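Local coordinates for sporozoite-specific SAG protein (Toxoplasma gondii, PDB 2WNK) that is a SAG2-related surface antigen of the sporozoite stage, built of two SRS domains and probably displayed on the parasite surface, at residues V23-P29 with G78-L84; I35-Y39 with S67-A71. One frame throughout, in Å; residues are numbered along the deposited sequence.

Both contacts belong to the first SRS domain, and their centres lie about 9 Å apart. Interaction 1 pairs strand 22-28 with strand 80-86. Interaction 2 brings strand 34-36 and the loop after it against strand 66-72, which is the other neighbour of strand 80-86 in the same three-stranded antiparallel sheet. The two contacts are joined through that middle strand: Asp-81 N lies 2.7 Å from Ala-71 O, and Thr-83 O lies 2.8 Å from Ala-69 N, both probable hydrogen bonds. Phe-82 links them on the inner face, with its CZ 3.5 Å from Ile-35 CB. Both contacts are structural packing within the domain.

Interaction 1 (V23-P29 with G78-L84); sequences VVRFNCP and GGNDFTL
Phe-26 and Phe-82 meet on one face of an antiparallel strand pair. CB of Phe-82 sits over the Phe-26 ring, 3.7 Å from its centroid, a CH-pi contact. The ring planes are 23° from parallel, but the rings are displaced and share little of their faces. CG of Phe-26 lies between its backbone N and carbonyl carbon (chi1 65°), placing the ring there. Cys-28 SG approaches Phe-82 CE1 obliquely at 3.8 Å, a sulfur-aromatic contact.

On the other face, Asn-27 ND2 hydrogen-bonds Gly-78 O at 2.9 Å and Asp-81 OD1 at 2.8 Å. One amide nitrogen thus holds both the loop before the partner strand and the strand itself. Asn-27 OD1 is held by Ser-5. A water bridges Arg-25 NH1 to Phe-82 O, weakly at the latter.

Backbone hydrogen bonds pair Val-24 with Leu-84, Phe-26 with Phe-82 and Cys-28 with Asn-80. Gly-79 CA makes a CA-H...O contact with Cys-28 O at 3.2 Å, leaving no room for a side chain. The Cys-28 to Cys-100 disulfide joins this sheet to strand 94-101. Phe-26 packs on strands 12-17, 121-127 and 34-36, across the beta sandwich. Strand 80-86 is central: strand 66-72 bonds its far side (Asp-81 with Ala-71, Thr-83 with Ala-69).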
# COMPACT_ATOMS: atom_id res chain seq x y z
N VAL A 23 -7.65 0.88 2.53
CA VAL A 23 -8.64 0.58 3.55
C VAL A 23 -8.92 -0.92 3.61
O VAL A 23 -8.88 -1.63 2.59
CB VAL A 23 -9.97 1.39 3.37
CG1 VAL A 23 -9.72 2.73 2.66
CG2 VAL A 23 -11.03 0.57 2.67
N VAL A 24 -9.15 -1.40 4.83
CA VAL A 24 -9.59 -2.74 5.07
C VAL A 24 -11.02 -2.69 5.56
O VAL A 24 -11.34 -1.96 6.47
CB VAL A 24 -8.71 -3.45 6.13
CG1 VAL A 24 -9.22 -4.86 6.37
CG2 VAL A 24 -7.26 -3.47 5.65
N ARG A 25 -11.87 -3.48 4.93
CA ARG A 25 -13.26 -3.59 5.36
C ARG A 25 -13.49 -5.01 5.81
O ARG A 25 -13.13 -5.96 5.11
CB ARG A 25 -14.23 -3.22 4.22
CG ARG A 25 -14.20 -1.77 3.84
CD ARG A 25 -15.12 -1.47 2.64
NE ARG A 25 -14.84 -0.14 2.10
CZ ARG A 25 -15.21 0.98 2.70
NH1 ARG A 25 -15.88 0.93 3.85
NH2 ARG A 25 -14.89 2.15 2.16
N PHE A 26 -14.04 -5.16 7.01
CA PHE A 26 -14.42 -6.47 7.47
C PHE A 26 -15.71 -6.41 8.27
O PHE A 26 -16.15 -5.34 8.67
CB PHE A 26 -13.30 -7.11 8.29
CG PHE A 26 -12.99 -6.40 9.58
CD1 PHE A 26 -13.62 -6.77 10.76
CD2 PHE A 26 -12.01 -5.41 9.62
CE1 PHE A 26 -13.31 -6.15 11.97
CE2 PHE A 26 -11.69 -4.77 10.84
CZ PHE A 26 -12.36 -5.15 12.02
N ASN A 27 -16.31 -7.57 8.47
CA ASN A 27 -17.59 -7.66 9.12
C ASN A 27 -17.56 -8.66 10.27
O ASN A 27 -16.99 -9.75 10.15
CB ASN A 27 -18.65 -8.05 8.08
CG ASN A 27 -19.94 -8.52 8.71
OD1 ASN A 27 -20.16 -9.73 8.86
ND2 ASN A 27 -20.80 -7.57 9.08
N CYS A 28 -18.16 -8.26 11.38
CA CYS A 28 -18.51 -9.19 12.48
C CYS A 28 -19.99 -9.54 12.28
O CYS A 28 -20.85 -8.68 12.44
CB CYS A 28 -18.31 -8.52 13.84
SG CYS A 28 -16.52 -8.26 14.31
N PRO A 29 -20.26 -10.80 11.92
CA PRO A 29 -21.59 -11.18 11.54
C PRO A 29 -22.47 -11.24 12.71
O PRO A 29 -22.11 -11.16 13.83
CB PRO A 29 -21.41 -12.56 10.94
CG PRO A 29 -20.34 -13.12 11.59
CD PRO A 29 -19.37 -11.95 11.76
N GLY A 78 -25.47 -9.27 8.26
CA GLY A 78 -25.88 -8.72 9.51
C GLY A 78 -24.67 -8.20 10.23
O GLY A 78 -23.60 -8.14 9.68
N GLY A 79 -24.90 -7.82 11.47
CA GLY A 79 -23.84 -7.53 12.41
C GLY A 79 -23.30 -6.14 12.37
O GLY A 79 -24.02 -5.17 12.35
N ASN A 80 -21.98 -6.04 12.41
CA ASN A 80 -21.34 -4.73 12.35
C ASN A 80 -20.23 -4.69 11.32
O ASN A 80 -19.45 -5.61 11.23
CB ASN A 80 -20.76 -4.35 13.72
CG ASN A 80 -21.82 -3.89 14.69
OD1 ASN A 80 -22.51 -2.89 14.46
ND2 ASN A 80 -22.01 -4.64 15.78
N ASP A 81 -20.17 -3.60 10.56
CA ASP A 81 -19.16 -3.42 9.52
C ASP A 81 -18.10 -2.43 9.98
O ASP A 81 -18.41 -1.36 10.51
CB ASP A 81 -19.84 -2.85 8.26
CG ASP A 81 -20.69 -3.89 7.51
OD1 ASP A 81 -20.54 -5.11 7.70
OD2 ASP A 81 -21.51 -3.48 6.66
N PHE A 82 -16.83 -2.82 9.79
CA PHE A 82 -15.71 -2.02 10.25
C PHE A 82 -14.83 -1.61 9.09
O PHE A 82 -14.64 -2.39 8.15
CB PHE A 82 -14.88 -2.83 11.25
CG PHE A 82 -15.64 -3.15 12.48
CD1 PHE A 82 -16.38 -4.34 12.57
CD2 PHE A 82 -15.76 -2.21 13.48
CE1 PHE A 82 -17.16 -4.58 13.69
CE2 PHE A 82 -16.53 -2.46 14.59
CZ PHE A 82 -17.24 -3.64 14.69
N THR A 83 -14.24 -0.42 9.21
CA THR A 83 -13.35 0.13 8.17
C THR A 83 -12.08 0.63 8.83
O THR A 83 -12.12 1.55 9.64
CB THR A 83 -14.04 1.30 7.41
OG1 THR A 83 -15.28 0.83 6.90
CG2 THR A 83 -13.20 1.78 6.24
N LEU A 84 -10.94 0.01 8.50
CA LEU A 84 -9.68 0.45 9.05
C LEU A 84 -8.98 1.17 7.92
O LEU A 84 -8.72 0.58 6.86
CB LEU A 84 -8.82 -0.74 9.50
CG LEU A 84 -7.44 -0.25 9.98
CD1 LEU A 84 -7.57 0.32 11.40
CD2 LEU A 84 -6.35 -1.38 9.90
O HOH W 1 -16.78 -1.34 5.76

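Interaction 2 (I35-Y39 with S67-A71); sequences IKPAY and SLAQA
Tyr-39 reaches strand 66-72 with its whole side chain and makes most of this contact. Its CG, anti to the backbone N, carries the ring out from the loop to the strand.

The polar part is at the hydroxyl. Tyr-39 OH donates to Leu-68 O at 2.8 Å. That oxygen lies at the ring edge, near the ring plane. The hydroxyl stands somewhat out of the carbonyl plane, and the C=O...O angle is bent to 136°. A water bridges the same hydroxyl to the next part of the strand. It donates to Tyr-39 OH at 3.1 Å and accepts from Gln-70 N at 2.8 Å.

The contact over the ring face comes from Gln-70. Its CB stands over the centre of one face, 3.8 Å from the centroid and 13° off the normal, a CH-pi contact. The extended chain then runs back along the tyrosine in the opposite direction. The amide ends above the same side of the ring, near its root, with NE2 3.3 Å from Tyr-39 CB. Its plane is turned 40° from the ring.

The apolar contacts come from Leu-68. Its CD2 lies 4.0 Å from Tyr-39 CD2. The same methyl meets Ile-35 CD1 at 4.3 Å. Phe-98 packs on both Leu-68 and Ile-35, and Phe-82 on Ile-35.

Strand 34-36 lies in the sheet facing strand 66-72, and no backbone hydrogen bond joins the two segments. The polar join is side chain to backbone: Tyr-39 uses the strand's C=O directly and its N-H through water. The hydroxyl donates and accepts, using both its roles. With Gln-70 CB over the face, this fixes the ring against the strand.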
# COMPACT_ATOMS: atom_id res chain seq x y z
N ILE A 35 -17.39 -6.30 18.34
CA ILE A 35 -15.92 -6.33 18.17
C ILE A 35 -15.18 -6.16 19.50
O ILE A 35 -15.67 -5.49 20.44
CB ILE A 35 -15.42 -5.23 17.18
CG1 ILE A 35 -13.97 -5.51 16.73
CG2 ILE A 35 -15.50 -3.89 17.83
CD1 ILE A 35 -13.46 -4.48 15.65
N LYS A 36 -14.01 -6.79 19.59
CA LYS A 36 -13.09 -6.62 20.71
C LYS A 36 -11.75 -6.20 20.15
O LYS A 36 -11.31 -6.76 19.16
CB LYS A 36 -12.89 -7.95 21.43
CG LYS A 36 -11.94 -7.80 22.61
CD LYS A 36 -12.37 -8.69 23.72
CE LYS A 36 -11.94 -8.10 25.07
NZ LYS A 36 -10.55 -8.53 25.32
N PRO A 37 -11.10 -5.18 20.74
CA PRO A 37 -11.50 -4.40 21.92
C PRO A 37 -12.80 -3.65 21.67
O PRO A 37 -13.11 -3.28 20.53
CB PRO A 37 -10.37 -3.36 22.05
CG PRO A 37 -9.21 -3.93 21.28
CD PRO A 37 -9.87 -4.64 20.12
N ALA A 38 -13.51 -3.39 22.77
CA ALA A 38 -14.77 -2.63 22.71
C ALA A 38 -14.62 -1.38 21.84
O ALA A 38 -13.67 -0.61 22.00
CB ALA A 38 -15.21 -2.25 24.15
N TYR A 39 -15.54 -1.20 20.89
CA TYR A 39 -15.34 -0.16 19.89
C TYR A 39 -15.42 1.27 20.45
O TYR A 39 -16.46 1.65 21.04
CB TYR A 39 -16.28 -0.29 18.67
CG TYR A 39 -15.99 0.88 17.75
CD1 TYR A 39 -16.84 1.98 17.71
CD2 TYR A 39 -14.81 0.94 17.02
CE1 TYR A 39 -16.57 3.06 16.91
CE2 TYR A 39 -14.51 2.03 16.24
CZ TYR A 39 -15.40 3.09 16.18
OH TYR A 39 -15.11 4.18 15.41
N SER A 67 -7.27 5.00 11.36
CA SER A 67 -8.53 5.11 12.06
C SER A 67 -9.39 3.89 11.77
O SER A 67 -9.26 3.30 10.70
CB SER A 67 -9.26 6.37 11.58
OG SER A 67 -9.48 6.30 10.19
N LEU A 68 -10.26 3.54 12.73
CA LEU A 68 -11.25 2.49 12.56
C LEU A 68 -12.63 3.13 12.70
O LEU A 68 -12.89 3.81 13.71
CB LEU A 68 -11.12 1.44 13.68
CG LEU A 68 -11.89 0.13 13.58
CD1 LEU A 68 -11.41 -0.79 12.43
CD2 LEU A 68 -11.77 -0.58 14.92
N ALA A 69 -13.50 2.86 11.73
CA ALA A 69 -14.91 3.27 11.78
C ALA A 69 -15.80 2.05 11.94
O ALA A 69 -15.41 0.95 11.57
CB ALA A 69 -15.30 4.04 10.53
N GLN A 70 -16.98 2.26 12.51
CA GLN A 70 -17.95 1.19 12.74
C GLN A 70 -19.29 1.62 12.18
O GLN A 70 -19.66 2.78 12.32
CB GLN A 70 -18.12 0.96 14.23
CG GLN A 70 -19.12 -0.13 14.58
CD GLN A 70 -19.41 -0.22 16.09
OE1 GLN A 70 -20.17 0.57 16.64
NE2 GLN A 70 -18.83 -1.21 16.75
N ALA A 71 -20.01 0.69 11.56
CA ALA A 71 -21.38 0.96 11.14
C ALA A 71 -22.23 -0.32 11.19
O ALA A 71 -21.70 -1.42 11.13
CB ALA A 71 -21.37 1.54 9.76
O HOH W 2 -17.31 4.93 13.38